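Local coordinates for IroE protein (Escherichia coli, PDB 2GZS), which hydrolyses the trilactone siderophore enterobactin and its C-glucosylated salmochelin forms, preferring the iron-free compounds and usually cutting once to give linear trimers, at residues W146-G151 with N252-Q257; I45-D50 with S162-S167; R177-L182 with S221-T226; S158-S163 with T187-L192. All blocks are in the same frame, centred on the assembly; numbering follows the deposited sequence.

Interaction 1: residues W146-G151 with N252-Q257. With DFP (diisopropyl phosphonate), chain B.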
loop_
_atom_site.group_PDB
_atom_site.type_symbol
_atom_site.label_atom_id
_atom_site.label_comp_id
_atom_site.label_asym_id
_atom_site.label_seq_id
_atom_site.Cartn_x
_atom_site.Cartn_y
_atom_site.Cartn_z
ATOM N N TRP A 146 -0.266 -1.528 -0.218
ATOM C CA TRP A 146 -0.806 -0.536 -1.162
ATOM C C TRP A 146 -0.493 0.856 -0.653
ATOM O O TRP A 146 -0.558 1.176 0.522
ATOM C CB TRP A 146 -2.382 -0.703 -1.229
ATOM C CG TRP A 146 -3.032 0.412 -2.047
ATOM C CD1 TRP A 146 -3.269 0.396 -3.413
ATOM C CD2 TRP A 146 -3.503 1.682 -1.541
ATOM N NE1 TRP A 146 -3.852 1.605 -3.732
ATOM C CE2 TRP A 146 -4.024 2.408 -2.665
ATOM C CE3 TRP A 146 -3.529 2.267 -0.255
ATOM C CZ2 TRP A 146 -4.572 3.705 -2.504
ATOM C CZ3 TRP A 146 -4.086 3.572 -0.111
ATOM C CH2 TRP A 146 -4.586 4.230 -1.247
ATOM N N GLY A 147 -0.243 1.744 -1.676
ATOM C CA GLY A 147 -0.142 3.178 -1.388
ATOM C C GLY A 147 -0.311 4.002 -2.670
ATOM O O GLY A 147 -0.098 3.455 -3.739
ATOM N N HIS A 148 -0.700 5.275 -2.415
ATOM C CA HIS A 148 -0.953 6.182 -3.543
ATOM C C HIS A 148 -0.072 7.435 -3.438
ATOM O O HIS A 148 0.083 7.985 -2.385
ATOM C CB HIS A 148 -2.452 6.602 -3.487
ATOM C CG HIS A 148 -2.875 7.635 -4.504
ATOM N ND1 HIS A 148 -2.891 8.981 -4.189
ATOM C CD2 HIS A 148 -3.280 7.493 -5.783
ATOM C CE1 HIS A 148 -3.314 9.615 -5.279
ATOM N NE2 HIS A 148 -3.559 8.788 -6.269
ATOM N N SER A 149 0.399 7.801 -4.639
ATOM C CA SER A 149 1.161 9.093 -4.755
ATOM C C SER A 149 2.473 8.934 -3.986
ATOM O O SER A 149 3.204 8.016 -4.381
ATOM C CB SER A 149 0.260 10.264 -4.363
ATOM O OG SER A 149 0.995 11.497 -4.789
ATOM N N TYR A 150 2.777 9.721 -2.938
ATOM C CA TYR A 150 3.968 9.338 -2.169
ATOM C C TYR A 150 3.854 7.899 -1.667
ATOM O O TYR A 150 4.866 7.200 -1.597
ATOM C CB TYR A 150 4.170 10.285 -0.992
ATOM C CG TYR A 150 4.794 11.663 -1.246
ATOM C CD1 TYR A 150 5.718 11.781 -2.284
ATOM C CD2 TYR A 150 4.451 12.720 -0.450
ATOM C CE1 TYR A 150 6.270 13.041 -2.490
ATOM C CE2 TYR A 150 5.022 13.986 -0.644
ATOM C CZ TYR A 150 5.913 14.078 -1.680
ATOM O OH TYR A 150 6.521 15.303 -1.910
ATOM N N GLY A 151 2.640 7.464 -1.344
ATOM C CA GLY A 151 2.469 6.063 -0.909
ATOM C C GLY A 151 2.850 5.127 -2.031
ATOM O O GLY A 151 3.377 4.036 -1.793
ATOM N N ASN A 252 -9.534 6.396 -4.631
ATOM C CA ASN A 252 -10.609 5.427 -4.356
ATOM C C ASN A 252 -10.470 4.196 -5.206
ATOM O O ASN A 252 -10.512 3.051 -4.764
ATOM C CB ASN A 252 -11.970 6.048 -4.731
ATOM C CG ASN A 252 -12.481 7.009 -3.688
ATOM O OD1 ASN A 252 -11.880 7.063 -2.611
ATOM N ND2 ASN A 252 -13.541 7.729 -4.027
ATOM N N ALA A 253 -10.353 4.367 -6.537
ATOM C CA ALA A 253 -10.293 3.246 -7.446
ATOM C C ALA A 253 -9.165 2.292 -7.143
ATOM O O ALA A 253 -9.284 1.057 -7.192
ATOM C CB ALA A 253 -10.130 3.745 -8.901
ATOM N N SER A 254 -7.990 2.871 -6.888
ATOM C CA SER A 254 -6.808 2.012 -6.728
ATOM C C SER A 254 -6.895 1.269 -5.359
ATOM O O SER A 254 -6.569 0.086 -5.415
ATOM C CB SER A 254 -5.548 2.879 -6.894
ATOM O OG SER A 254 -5.373 3.783 -5.829
ATOM N N PHE A 255 -7.340 1.949 -4.309
ATOM C CA PHE A 255 -7.352 1.149 -3.045
ATOM C C PHE A 255 -8.463 0.110 -3.155
ATOM O O PHE A 255 -8.295 -1.009 -2.667
ATOM C CB PHE A 255 -7.480 2.067 -1.844
ATOM C CG PHE A 255 -8.802 2.309 -1.178
ATOM C CD1 PHE A 255 -9.430 1.341 -0.343
ATOM C CD2 PHE A 255 -9.480 3.512 -1.314
ATOM C CE1 PHE A 255 -10.649 1.588 0.268
ATOM C CE2 PHE A 255 -10.708 3.739 -0.737
ATOM C CZ PHE A 255 -11.315 2.779 0.075
ATOM N N ARG A 256 -9.611 0.484 -3.724
ATOM C CA ARG A 256 -10.706 -0.524 -3.732
ATOM C C ARG A 256 -10.365 -1.637 -4.659
ATOM O O ARG A 256 -10.606 -2.825 -4.383
ATOM C CB ARG A 256 -11.994 0.212 -4.126
ATOM C CG ARG A 256 -12.492 1.137 -3.046
ATOM C CD ARG A 256 -13.782 1.808 -3.560
ATOM N NE ARG A 256 -13.994 3.038 -2.814
ATOM C CZ ARG A 256 -15.077 3.243 -2.081
ATOM N NH1 ARG A 256 -15.964 2.255 -2.082
ATOM N NH2 ARG A 256 -15.163 4.403 -1.440
ATOM N N GLN A 257 -9.772 -1.394 -5.828
ATOM C CA GLN A 257 -9.432 -2.453 -6.748
ATOM C C GLN A 257 -8.323 -3.350 -6.180
ATOM O O GLN A 257 -8.328 -4.543 -6.416
ATOM C CB GLN A 257 -9.093 -1.905 -8.161
ATOM C CG GLN A 257 -8.816 -3.043 -9.155
ATOM C CD GLN A 257 -10.083 -3.852 -9.448
ATOM O OE1 GLN A 257 -11.031 -3.308 -10.016
ATOM N NE2 GLN A 257 -10.147 -5.116 -9.056
HETATM C C1 DFP B . -1.181 13.793 -4.942
HETATM C C2 DFP B . -1.119 15.311 -4.757
HETATM C C3 DFP B . -2.606 13.260 -4.926
HETATM C "C1'" DFP B . 3.284 13.814 -4.236
HETATM C "C2'" DFP B . 3.920 12.915 -5.256
HETATM C "C3'" DFP B . 3.648 15.289 -4.614
HETATM P P DFP B . 0.944 12.643 -3.746
HETATM O O1P DFP B . -0.492 13.256 -3.769
HETATM O O2P DFP B . 1.884 13.749 -4.367
HETATM O O3P DFP B . 1.385 12.214 -2.356
#

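Interaction 2: residues I45-D50 with S162-S167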
loop_
_atom_site.group_PDB
_atom_site.type_symbol
_atom_site.label_atom_id
_atom_site.label_comp_id
_atom_site.label_asym_id
_atom_site.label_seq_id
_atom_site.Cartn_x
_atom_site.Cartn_y
_atom_site.Cartn_z
ATOM N N ILE A 45 -4.064 -10.480 3.437
ATOM C CA ILE A 45 -4.067 -9.290 4.270
ATOM C C ILE A 45 -3.450 -8.133 3.467
ATOM O O ILE A 45 -2.438 -8.403 2.798
ATOM C CB ILE A 45 -3.299 -9.506 5.605
ATOM C CG1 ILE A 45 -3.379 -8.303 6.550
ATOM C CG2 ILE A 45 -1.843 -9.971 5.364
ATOM C CD1 ILE A 45 -2.824 -8.595 7.973
ATOM N N LEU A 46 -4.081 -6.956 3.536
ATOM C CA LEU A 46 -3.555 -5.847 2.727
ATOM C C LEU A 46 -3.265 -4.691 3.690
ATOM O O LEU A 46 -4.177 -4.242 4.382
ATOM C CB LEU A 46 -4.586 -5.485 1.673
ATOM C CG LEU A 46 -4.073 -4.394 0.681
ATOM C CD1 LEU A 46 -2.818 -4.751 -0.079
ATOM C CD2 LEU A 46 -5.207 -4.050 -0.279
ATOM N N TYR A 47 -2.009 -4.254 3.718
ATOM C CA TYR A 47 -1.533 -3.118 4.482
ATOM C C TYR A 47 -1.644 -1.852 3.609
ATOM O O TYR A 47 -1.176 -1.961 2.446
ATOM C CB TYR A 47 -0.073 -3.348 4.901
ATOM C CG TYR A 47 0.061 -4.377 6.035
ATOM C CD1 TYR A 47 0.204 -3.933 7.343
ATOM C CD2 TYR A 47 0.005 -5.714 5.705
ATOM C CE1 TYR A 47 0.319 -4.848 8.415
ATOM C CE2 TYR A 47 0.122 -6.613 6.772
ATOM C CZ TYR A 47 0.277 -6.172 8.055
ATOM O OH TYR A 47 0.381 -7.124 9.087
HETATM N N MSE A 48 -2.271 -0.821 4.102
HETATM C CA MSE A 48 -2.625 0.320 3.268
HETATM C C MSE A 48 -2.156 1.617 3.907
HETATM O O MSE A 48 -2.460 1.924 5.050
HETATM C CB MSE A 48 -4.178 0.358 3.134
HETATM C CG MSE A 48 -4.618 -1.012 2.506
HETATM SE SE MSE A 48 -6.498 -1.005 1.976
HETATM C CE MSE A 48 -6.554 -0.191 3.694
ATOM N N LEU A 49 -1.363 2.371 3.098
ATOM C CA LEU A 49 -0.926 3.662 3.634
ATOM C C LEU A 49 -2.043 4.725 3.584
ATOM O O LEU A 49 -3.142 4.495 3.077
ATOM C CB LEU A 49 0.267 4.141 2.807
ATOM C CG LEU A 49 1.468 3.179 2.743
ATOM C CD1 LEU A 49 2.702 3.938 2.187
ATOM C CD2 LEU A 49 1.817 2.358 3.917
ATOM N N ASP A 50 -1.771 5.907 4.121
ATOM C CA ASP A 50 -2.795 6.934 4.267
ATOM C C ASP A 50 -4.048 6.391 4.920
ATOM O O ASP A 50 -5.161 6.586 4.434
ATOM C CB ASP A 50 -3.089 7.593 2.897
ATOM C CG ASP A 50 -1.872 8.379 2.398
ATOM O OD1 ASP A 50 -1.255 9.093 3.244
ATOM O OD2 ASP A 50 -1.643 8.251 1.176
ATOM N N SER A 162 12.108 -5.275 0.297
ATOM C CA SER A 162 11.420 -6.037 1.362
ATOM C C SER A 162 11.405 -7.519 1.017
ATOM O O SER A 162 11.311 -7.852 -0.160
ATOM C CB SER A 162 9.963 -5.537 1.483
ATOM O OG SER A 162 9.274 -6.299 2.506
ATOM N N SER A 163 11.436 -8.383 2.028
ATOM C CA SER A 163 11.043 -9.783 1.806
ATOM C C SER A 163 9.741 -10.088 2.525
ATOM O O SER A 163 9.305 -11.261 2.652
ATOM C CB SER A 163 12.119 -10.772 2.283
ATOM O OG SER A 163 12.422 -10.422 3.636
ATOM N N TYR A 164 9.053 -9.100 3.047
ATOM C CA TYR A 164 7.924 -9.352 3.942
ATOM C C TYR A 164 6.608 -9.460 3.201
ATOM O O TYR A 164 5.695 -10.188 3.555
ATOM C CB TYR A 164 7.819 -8.211 4.984
ATOM C CG TYR A 164 6.889 -8.515 6.134
ATOM C CD1 TYR A 164 7.312 -9.347 7.187
ATOM C CD2 TYR A 164 5.614 -7.975 6.164
ATOM C CE1 TYR A 164 6.454 -9.623 8.258
ATOM C CE2 TYR A 164 4.799 -8.263 7.245
ATOM C CZ TYR A 164 5.195 -9.076 8.284
ATOM O OH TYR A 164 4.229 -9.273 9.267
ATOM N N PHE A 165 6.430 -8.636 2.151
ATOM C CA PHE A 165 5.205 -8.660 1.401
ATOM C C PHE A 165 5.316 -9.477 0.128
ATOM O O PHE A 165 6.394 -9.582 -0.452
ATOM C CB PHE A 165 4.757 -7.215 1.001
ATOM C CG PHE A 165 4.547 -6.334 2.196
ATOM C CD1 PHE A 165 3.343 -6.309 2.919
ATOM C CD2 PHE A 165 5.585 -5.520 2.625
ATOM C CE1 PHE A 165 3.273 -5.508 4.034
ATOM C CE2 PHE A 165 5.472 -4.747 3.752
ATOM C CZ PHE A 165 4.277 -4.690 4.459
ATOM N N ARG A 166 4.203 -10.044 -0.360
ATOM C CA ARG A 166 4.216 -10.763 -1.613
ATOM C C ARG A 166 3.573 -9.976 -2.748
ATOM O O ARG A 166 3.893 -10.230 -3.917
ATOM C CB ARG A 166 3.475 -12.104 -1.407
ATOM C CG ARG A 166 4.325 -13.006 -0.489
ATOM C CD ARG A 166 5.531 -13.548 -1.251
ATOM N NE ARG A 166 5.166 -14.649 -2.136
ATOM C CZ ARG A 166 5.370 -15.942 -1.893
ATOM N NH1 ARG A 166 5.946 -16.330 -0.767
ATOM N NH2 ARG A 166 4.992 -16.849 -2.776
ATOM N N SER A 167 2.655 -9.080 -2.433
ATOM C CA SER A 167 1.992 -8.308 -3.470
ATOM C C SER A 167 2.154 -6.804 -3.184
ATOM O O SER A 167 1.993 -6.362 -2.057
ATOM C CB SER A 167 0.482 -8.654 -3.552
ATOM O OG SER A 167 0.428 -9.960 -4.174
#

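Interaction 3: residues R177-L182 with S221-T226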
loop_
_atom_site.group_PDB
_atom_site.type_symbol
_atom_site.label_atom_id
_atom_site.label_comp_id
_atom_site.label_asym_id
_atom_site.label_seq_id
_atom_site.Cartn_x
_atom_site.Cartn_y
_atom_site.Cartn_z
ATOM N N ARG A 177 8.462 13.207 -7.730
ATOM C CA ARG A 177 9.666 13.655 -8.451
ATOM C C ARG A 177 10.666 12.534 -8.729
ATOM O O ARG A 177 11.384 12.513 -9.732
ATOM C CB ARG A 177 10.389 14.669 -7.563
ATOM C CG ARG A 177 9.648 15.953 -7.274
ATOM C CD ARG A 177 10.653 16.840 -6.487
ATOM N NE ARG A 177 11.688 17.291 -7.429
ATOM C CZ ARG A 177 12.957 16.913 -7.512
ATOM N NH1 ARG A 177 13.555 16.006 -6.731
ATOM N NH2 ARG A 177 13.677 17.498 -8.473
ATOM N N GLY A 178 10.738 11.575 -7.814
ATOM C CA GLY A 178 11.780 10.557 -8.071
ATOM C C GLY A 178 11.206 9.277 -8.650
ATOM O O GLY A 178 11.728 8.159 -8.503
ATOM N N TYR A 179 10.059 9.398 -9.345
ATOM C CA TYR A 179 9.453 8.257 -10.036
ATOM C C TYR A 179 10.418 7.577 -10.980
ATOM O O TYR A 179 10.615 6.377 -10.972
ATOM C CB TYR A 179 8.229 8.742 -10.832
ATOM C CG TYR A 179 7.568 7.917 -11.886
ATOM C CD1 TYR A 179 7.005 6.707 -11.480
ATOM C CD2 TYR A 179 7.454 8.271 -13.235
ATOM C CE1 TYR A 179 6.373 5.884 -12.393
ATOM C CE2 TYR A 179 6.810 7.457 -14.159
ATOM C CZ TYR A 179 6.270 6.253 -13.719
ATOM O OH TYR A 179 5.604 5.380 -14.556
ATOM N N ASP A 180 11.043 8.337 -11.893
ATOM C CA ASP A 180 11.928 7.730 -12.867
ATOM C C ASP A 180 13.137 7.116 -12.177
ATOM O O ASP A 180 13.569 6.068 -12.706
ATOM C CB ASP A 180 12.411 8.741 -13.929
ATOM C CG ASP A 180 11.260 9.204 -14.842
ATOM O OD1 ASP A 180 10.987 8.469 -15.809
ATOM O OD2 ASP A 180 10.670 10.275 -14.614
ATOM N N ALA A 181 13.614 7.782 -11.122
ATOM C CA ALA A 181 14.795 7.157 -10.452
ATOM C C ALA A 181 14.449 5.803 -9.844
ATOM O O ALA A 181 15.196 4.808 -9.847
ATOM C CB ALA A 181 15.334 8.027 -9.332
ATOM N N LEU A 182 13.236 5.728 -9.274
ATOM C CA LEU A 182 12.738 4.448 -8.746
ATOM C C LEU A 182 12.463 3.455 -9.837
ATOM O O LEU A 182 12.814 2.256 -9.670
ATOM C CB LEU A 182 11.405 4.683 -7.993
ATOM C CG LEU A 182 11.145 4.285 -6.570
ATOM C CD1 LEU A 182 12.388 3.943 -5.778
ATOM C CD2 LEU A 182 10.350 5.408 -5.869
ATOM N N SER A 221 4.337 4.647 -21.913
ATOM C CA SER A 221 5.517 4.118 -22.548
ATOM C C SER A 221 6.480 3.531 -21.524
ATOM O O SER A 221 6.923 2.396 -21.688
ATOM C CB SER A 221 6.197 5.255 -23.329
ATOM O OG SER A 221 7.369 4.768 -23.935
ATOM N N LYS A 222 6.744 4.284 -20.483
ATOM C CA LYS A 222 7.613 3.865 -19.400
ATOM C C LYS A 222 7.098 2.589 -18.758
ATOM O O LYS A 222 7.890 1.674 -18.453
ATOM C CB LYS A 222 7.704 5.003 -18.353
ATOM C CG LYS A 222 8.728 6.035 -18.807
ATOM C CD LYS A 222 8.895 7.058 -17.692
ATOM C CE LYS A 222 9.243 8.432 -18.232
ATOM N NZ LYS A 222 8.841 9.461 -17.219
ATOM N N ILE A 223 5.769 2.550 -18.565
ATOM C CA ILE A 223 5.247 1.353 -17.907
ATOM C C ILE A 223 5.322 0.169 -18.813
ATOM O O ILE A 223 5.664 -0.951 -18.380
ATOM C CB ILE A 223 3.776 1.604 -17.509
ATOM C CG1 ILE A 223 3.640 2.687 -16.438
ATOM C CG2 ILE A 223 3.137 0.295 -17.068
ATOM C CD1 ILE A 223 2.194 3.094 -16.224
ATOM N N HIS A 224 5.062 0.325 -20.121
ATOM C CA HIS A 224 5.140 -0.881 -20.936
ATOM C C HIS A 224 6.568 -1.396 -20.990
ATOM O O HIS A 224 6.753 -2.623 -20.941
ATOM C CB HIS A 224 4.555 -0.661 -22.346
ATOM C CG HIS A 224 3.054 -0.512 -22.175
ATOM N ND1 HIS A 224 2.301 -1.444 -21.496
ATOM C CD2 HIS A 224 2.180 0.445 -22.538
ATOM C CE1 HIS A 224 1.033 -1.089 -21.459
ATOM N NE2 HIS A 224 0.937 0.055 -22.100
ATOM N N THR A 225 7.556 -0.492 -21.071
ATOM C CA THR A 225 8.907 -1.050 -21.071
ATOM C C THR A 225 9.191 -1.740 -19.733
ATOM O O THR A 225 9.830 -2.804 -19.699
ATOM C CB THR A 225 9.931 0.082 -21.236
ATOM O OG1 THR A 225 9.747 0.601 -22.569
ATOM C CG2 THR A 225 11.374 -0.374 -21.077
ATOM N N THR A 226 8.716 -1.092 -18.664
ATOM C CA THR A 226 8.953 -1.622 -17.324
ATOM C C THR A 226 8.403 -3.042 -17.236
ATOM O O THR A 226 9.116 -3.951 -16.811
ATOM C CB THR A 226 8.327 -0.743 -16.244
ATOM O OG1 THR A 226 9.061 0.485 -16.161
ATOM C CG2 THR A 226 8.463 -1.395 -14.859
#

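Interaction 4: residues S158-S163 with T187-L192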
loop_
_atom_site.group_PDB
_atom_site.type_symbol
_atom_site.label_atom_id
_atom_site.label_comp_id
_atom_site.label_asym_id
_atom_site.label_seq_id
_atom_site.Cartn_x
_atom_site.Cartn_y
_atom_site.Cartn_z
ATOM N N SER A 158 9.642 -0.452 -1.417
ATOM C CA SER A 158 9.511 -1.677 -0.616
ATOM C C SER A 158 9.597 -2.892 -1.530
ATOM O O SER A 158 10.207 -3.915 -1.134
ATOM C CB SER A 158 8.109 -1.660 0.044
ATOM O OG SER A 158 8.034 -0.597 0.967
ATOM N N TRP A 159 9.041 -2.850 -2.742
ATOM C CA TRP A 159 9.213 -3.982 -3.671
ATOM C C TRP A 159 10.697 -4.238 -3.910
ATOM O O TRP A 159 11.209 -5.350 -4.040
ATOM C CB TRP A 159 8.521 -3.620 -5.022
ATOM C CG TRP A 159 8.614 -4.747 -6.025
ATOM C CD1 TRP A 159 7.773 -5.842 -6.148
ATOM C CD2 TRP A 159 9.586 -4.914 -7.055
ATOM N NE1 TRP A 159 8.194 -6.638 -7.178
ATOM C CE2 TRP A 159 9.328 -6.082 -7.769
ATOM C CE3 TRP A 159 10.686 -4.136 -7.429
ATOM C CZ2 TRP A 159 10.097 -6.532 -8.843
ATOM C CZ3 TRP A 159 11.463 -4.565 -8.497
ATOM C CH2 TRP A 159 11.178 -5.725 -9.187
ATOM N N LEU A 160 11.512 -3.173 -3.943
ATOM C CA LEU A 160 12.980 -3.306 -4.134
ATOM C C LEU A 160 13.653 -3.896 -2.920
ATOM O O LEU A 160 14.652 -4.601 -3.081
ATOM C CB LEU A 160 13.630 -1.933 -4.414
ATOM C CG LEU A 160 13.397 -1.414 -5.831
ATOM C CD1 LEU A 160 13.735 0.082 -5.903
ATOM C CD2 LEU A 160 14.235 -2.250 -6.809
ATOM N N SER A 161 13.168 -3.604 -1.721
ATOM C CA SER A 161 13.986 -3.928 -0.535
ATOM C C SER A 161 13.371 -4.979 0.372
ATOM O O SER A 161 14.065 -5.600 1.203
ATOM C CB SER A 161 14.231 -2.633 0.235
ATOM O OG SER A 161 14.624 -1.535 -0.603
ATOM N N SER A 162 12.108 -5.275 0.297
ATOM C CA SER A 162 11.420 -6.037 1.362
ATOM C C SER A 162 11.405 -7.519 1.017
ATOM O O SER A 162 11.311 -7.852 -0.160
ATOM C CB SER A 162 9.963 -5.537 1.483
ATOM O OG SER A 162 9.274 -6.299 2.506
ATOM N N SER A 163 11.436 -8.383 2.028
ATOM C CA SER A 163 11.043 -9.783 1.806
ATOM C C SER A 163 9.741 -10.088 2.525
ATOM O O SER A 163 9.305 -11.261 2.652
ATOM C CB SER A 163 12.119 -10.772 2.283
ATOM O OG SER A 163 12.422 -10.422 3.636
ATOM N N THR A 187 13.798 -1.685 -12.759
ATOM C CA THR A 187 14.078 -2.507 -13.918
ATOM C C THR A 187 15.558 -2.973 -13.906
ATOM O O THR A 187 15.855 -3.765 -14.788
ATOM C CB THR A 187 13.775 -1.781 -15.251
ATOM O OG1 THR A 187 14.526 -0.552 -15.348
ATOM C CG2 THR A 187 12.308 -1.334 -15.304
ATOM N N ALA A 188 16.360 -2.546 -12.955
ATOM C CA ALA A 188 17.751 -2.970 -12.875
ATOM C C ALA A 188 17.943 -4.259 -12.061
ATOM O O ALA A 188 19.087 -4.697 -11.933
ATOM C CB ALA A 188 18.613 -1.877 -12.251
ATOM N N VAL A 189 16.828 -4.766 -11.478
ATOM C CA VAL A 189 17.019 -5.893 -10.569
ATOM C C VAL A 189 17.567 -7.110 -11.266
ATOM O O VAL A 189 17.465 -7.316 -12.478
ATOM C CB VAL A 189 15.663 -6.330 -9.951
ATOM C CG1 VAL A 189 15.096 -5.254 -9.060
ATOM C CG2 VAL A 189 14.722 -6.688 -11.073
ATOM N N GLU A 190 18.204 -7.997 -10.485
ATOM C CA GLU A 190 18.742 -9.209 -11.125
ATOM C C GLU A 190 17.675 -10.193 -11.559
ATOM O O GLU A 190 16.614 -10.215 -10.893
ATOM C CB GLU A 190 19.654 -9.924 -10.108
ATOM C CG GLU A 190 20.854 -9.106 -9.672
ATOM C CD GLU A 190 20.503 -8.184 -8.514
ATOM O OE1 GLU A 190 19.299 -7.996 -8.185
ATOM O OE2 GLU A 190 21.464 -7.631 -7.926
ATOM N N PRO A 191 17.874 -10.959 -12.609
ATOM C CA PRO A 191 16.915 -11.977 -13.047
ATOM C C PRO A 191 16.515 -12.883 -11.901
ATOM O O PRO A 191 17.419 -13.302 -11.159
ATOM C CB PRO A 191 17.633 -12.783 -14.136
ATOM C CG PRO A 191 18.457 -11.656 -14.757
ATOM C CD PRO A 191 19.024 -10.913 -13.578
ATOM N N LEU A 192 15.242 -13.170 -11.796
ATOM C CA LEU A 192 14.650 -14.223 -10.968
ATOM C C LEU A 192 14.602 -13.870 -9.491
ATOM O O LEU A 192 13.787 -14.453 -8.795
ATOM C CB LEU A 192 15.414 -15.557 -11.165
ATOM C CG LEU A 192 15.423 -16.042 -12.619
ATOM C CD1 LEU A 192 15.841 -17.525 -12.625
ATOM C CD2 LEU A 192 14.112 -15.840 -13.353
#

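Interaction 1: residues W146-G151 with N252-Q257
Trp146 lays its indole against helix 247-262, with Phe255 CB over one face. Phe255 CB stands 3.6 Å from the centroid of the Trp146 six-membered ring, 19° off the normal, a close CH-pi contact; the phenyl ring beyond leads away toward Val54 and Arg57 of helix 51-57. At the indole edge Ser254 takes over. Trp146 NE1 donates to Ser254 OG across 3.4 Å in a weak bond bent to 138°, while the hydroxyl also pairs with Met250 O inside its own helix. With CG anti to the backbone N (chi1 172°), the indole spans the gap; the axes of strand residues 146-148 and helical residues 252-257 run antiparallel, 8.8 Å apart at closest. Cutting Trp146 back to an alanine would probably open a gap beneath Phe255 CB and deprive Ser254 OG of its weak indole donor. At the end of this strand the chain makes the nucleophile elbow, where Ser149 OG is bonded covalently to DFP P at 1.6 Å. Tyr150 N donates to DFP O3P, as an oxyanion-hole amide does. Largely apolar chemistry, with one weak polar link, thus ties the strand carrying the nucleophile to the helix that starts at His247.

Interaction 2: residues I45-D50 with S162-S167
Phe165 points the edge of its ring at the face of Tyr47, with Phe165 CE1 leading and Tyr47 CD2 its nearest partner at 3.7 Å. The same CE1 carbon also lies 3.9 Å from Tyr47 CG, so the approach falls near the backbone end of the tyrosine ring. The pair is an offset edge-to-face stack, with centroids 5.7 Å apart and planes at 74°. In both residues CG lies anti to the carbonyl carbon, chi1 being -74° in Tyr47 and -59° in Phe165, and from these positions the two side chains cross at about a right angle. Tyr164 is the next layer: its CD2 sits 3.9 Å above the plane of the Phe165 ring, over the centre, and its OH stands 4.4 Å from Tyr47 OH. In this alpha/beta-hydrolase fold Tyr47 rides on strand 43-48, a central parallel strand, while Phe165 belongs to the connection that brings helix 150-161 down to strand 167-171. Helix 117-132 packs against both sides of the contact, Tyr47 and Tyr164 resting on Ala129 and Phe165 on Glu125, and just beyond it Glu133 OE2 holds the phenol of Tyr47 through a hydrogen bond. Tyr164 is steadied by Arg143, which makes a cation-pi contact with its ring and bonds through NH1 to its carbonyl oxygen. Further out, Ser162 OG accepts from Tyr164 N at 2.9 Å, closing an ST turn as the chain leaves the helix, and the same hydroxyl is hydrogen-bonded to Glu125.

Interaction 3: residues R177-L182 with S221-T226
Asp180 and Lys222 mark the nearest backbone approach, their CA atoms 8.7 Å apart, so side chains must bridge the two helices. Segment 177-182 enters helix 179-187 with Gly178 as N-cap residue, and its first turn closes through Leu182 N to Gly178 O. Segment 221-226 is helical throughout; there Lys222 O accepts both Thr226 N and Thr226 OG1, which reach it from opposite faces of the carbonyl plane. Across the gap Lys222 NZ makes a salt bridge to Asp180 OD1 at 2.8 Å; Asp180 OD1 receives it on its syn lone pair, the side of the other oxygen, and Asp180 OD2 stands 3.3 Å from the same nitrogen. The lysine chain bends at chi3 (-149°) on its way. Beside this exposed link, Tyr179 reaches inward: its CE2 is 4.1 Å from Lys222 CD, and its OH meets Ile223 CG1 at 3.8 Å. A serine in place of Lys222 is likely to leave the Asp180 carboxylate without its charge partner and remove the methylene that lies beside Tyr179 CE2. Around the contact, Leu182 turns to Leu153, Leu156 and Leu160 of helix 150-161, Tyr179 packs on Pro173 and Ser174 in the loop after strand 167-171, and Thr226 touches Leu183 and Thr187 further along helix 179-187.

Interaction 4: residues S158-S163 with T187-L192
Val189 is the side chain to follow, because both partners across the contact gather round it. Its CB is directed toward the end of helix 150-161, and from there both methyls reach across. CG1, anti to the carbonyl carbon at chi1 -66°, goes into the angle between two helix residues: Trp159 CZ3 lies 3.7 Å away and Leu160 CD2 3.9 Å away. Val189 CG1 also lies 3.9 Å from Trp159 CH2, and CG2 meets that same carbon at 4.1 Å. The touch is with CZ3 and CH2, ring atoms far from the backbone, carried out there because Trp159 CG is anti to its backbone N (chi1 -178°). Trp159 and Val189 cross at about a right angle, and everything that meets is apolar. Phe194 meets the indole and Val189 as well, while Val186 and Leu230 bring two more helices onto Trp159. Lysines deal with the backbone: Lys197 NZ binds the carbonyls of Trp159 and Ser162, and Lys233 NZ those of Thr187 and Val189. Far from the active serine, this is packing between successive beta-alpha-beta crossovers of the alpha/beta-hydrolase sheet, where the end of one crossover helix meets the loop leaving the next.

Interactions 1 and 2 lie in the middle of the fold, centres 12 Å apart, on the neighbouring parallel strands 143-148 and 43-48, touching through backbone and packing contacts. Interactions 3 and 4, 15 Å apart, lie further out; Thr226 packs on Thr187 and Leu182 on Leu160. Helix 150-161 connects the regions: it starts in interaction 1 and ends in interaction 4, whose Ser162 and Ser163 also belong to interaction 2. Along the chain, the segments of interactions 1 and 2 alternate, as do those of 3 and 4, and the latter two fall between the segments of interaction 1. The nucleophile elbow thus joins a central strand to helix 150-161, whose far end packs against the outer layer.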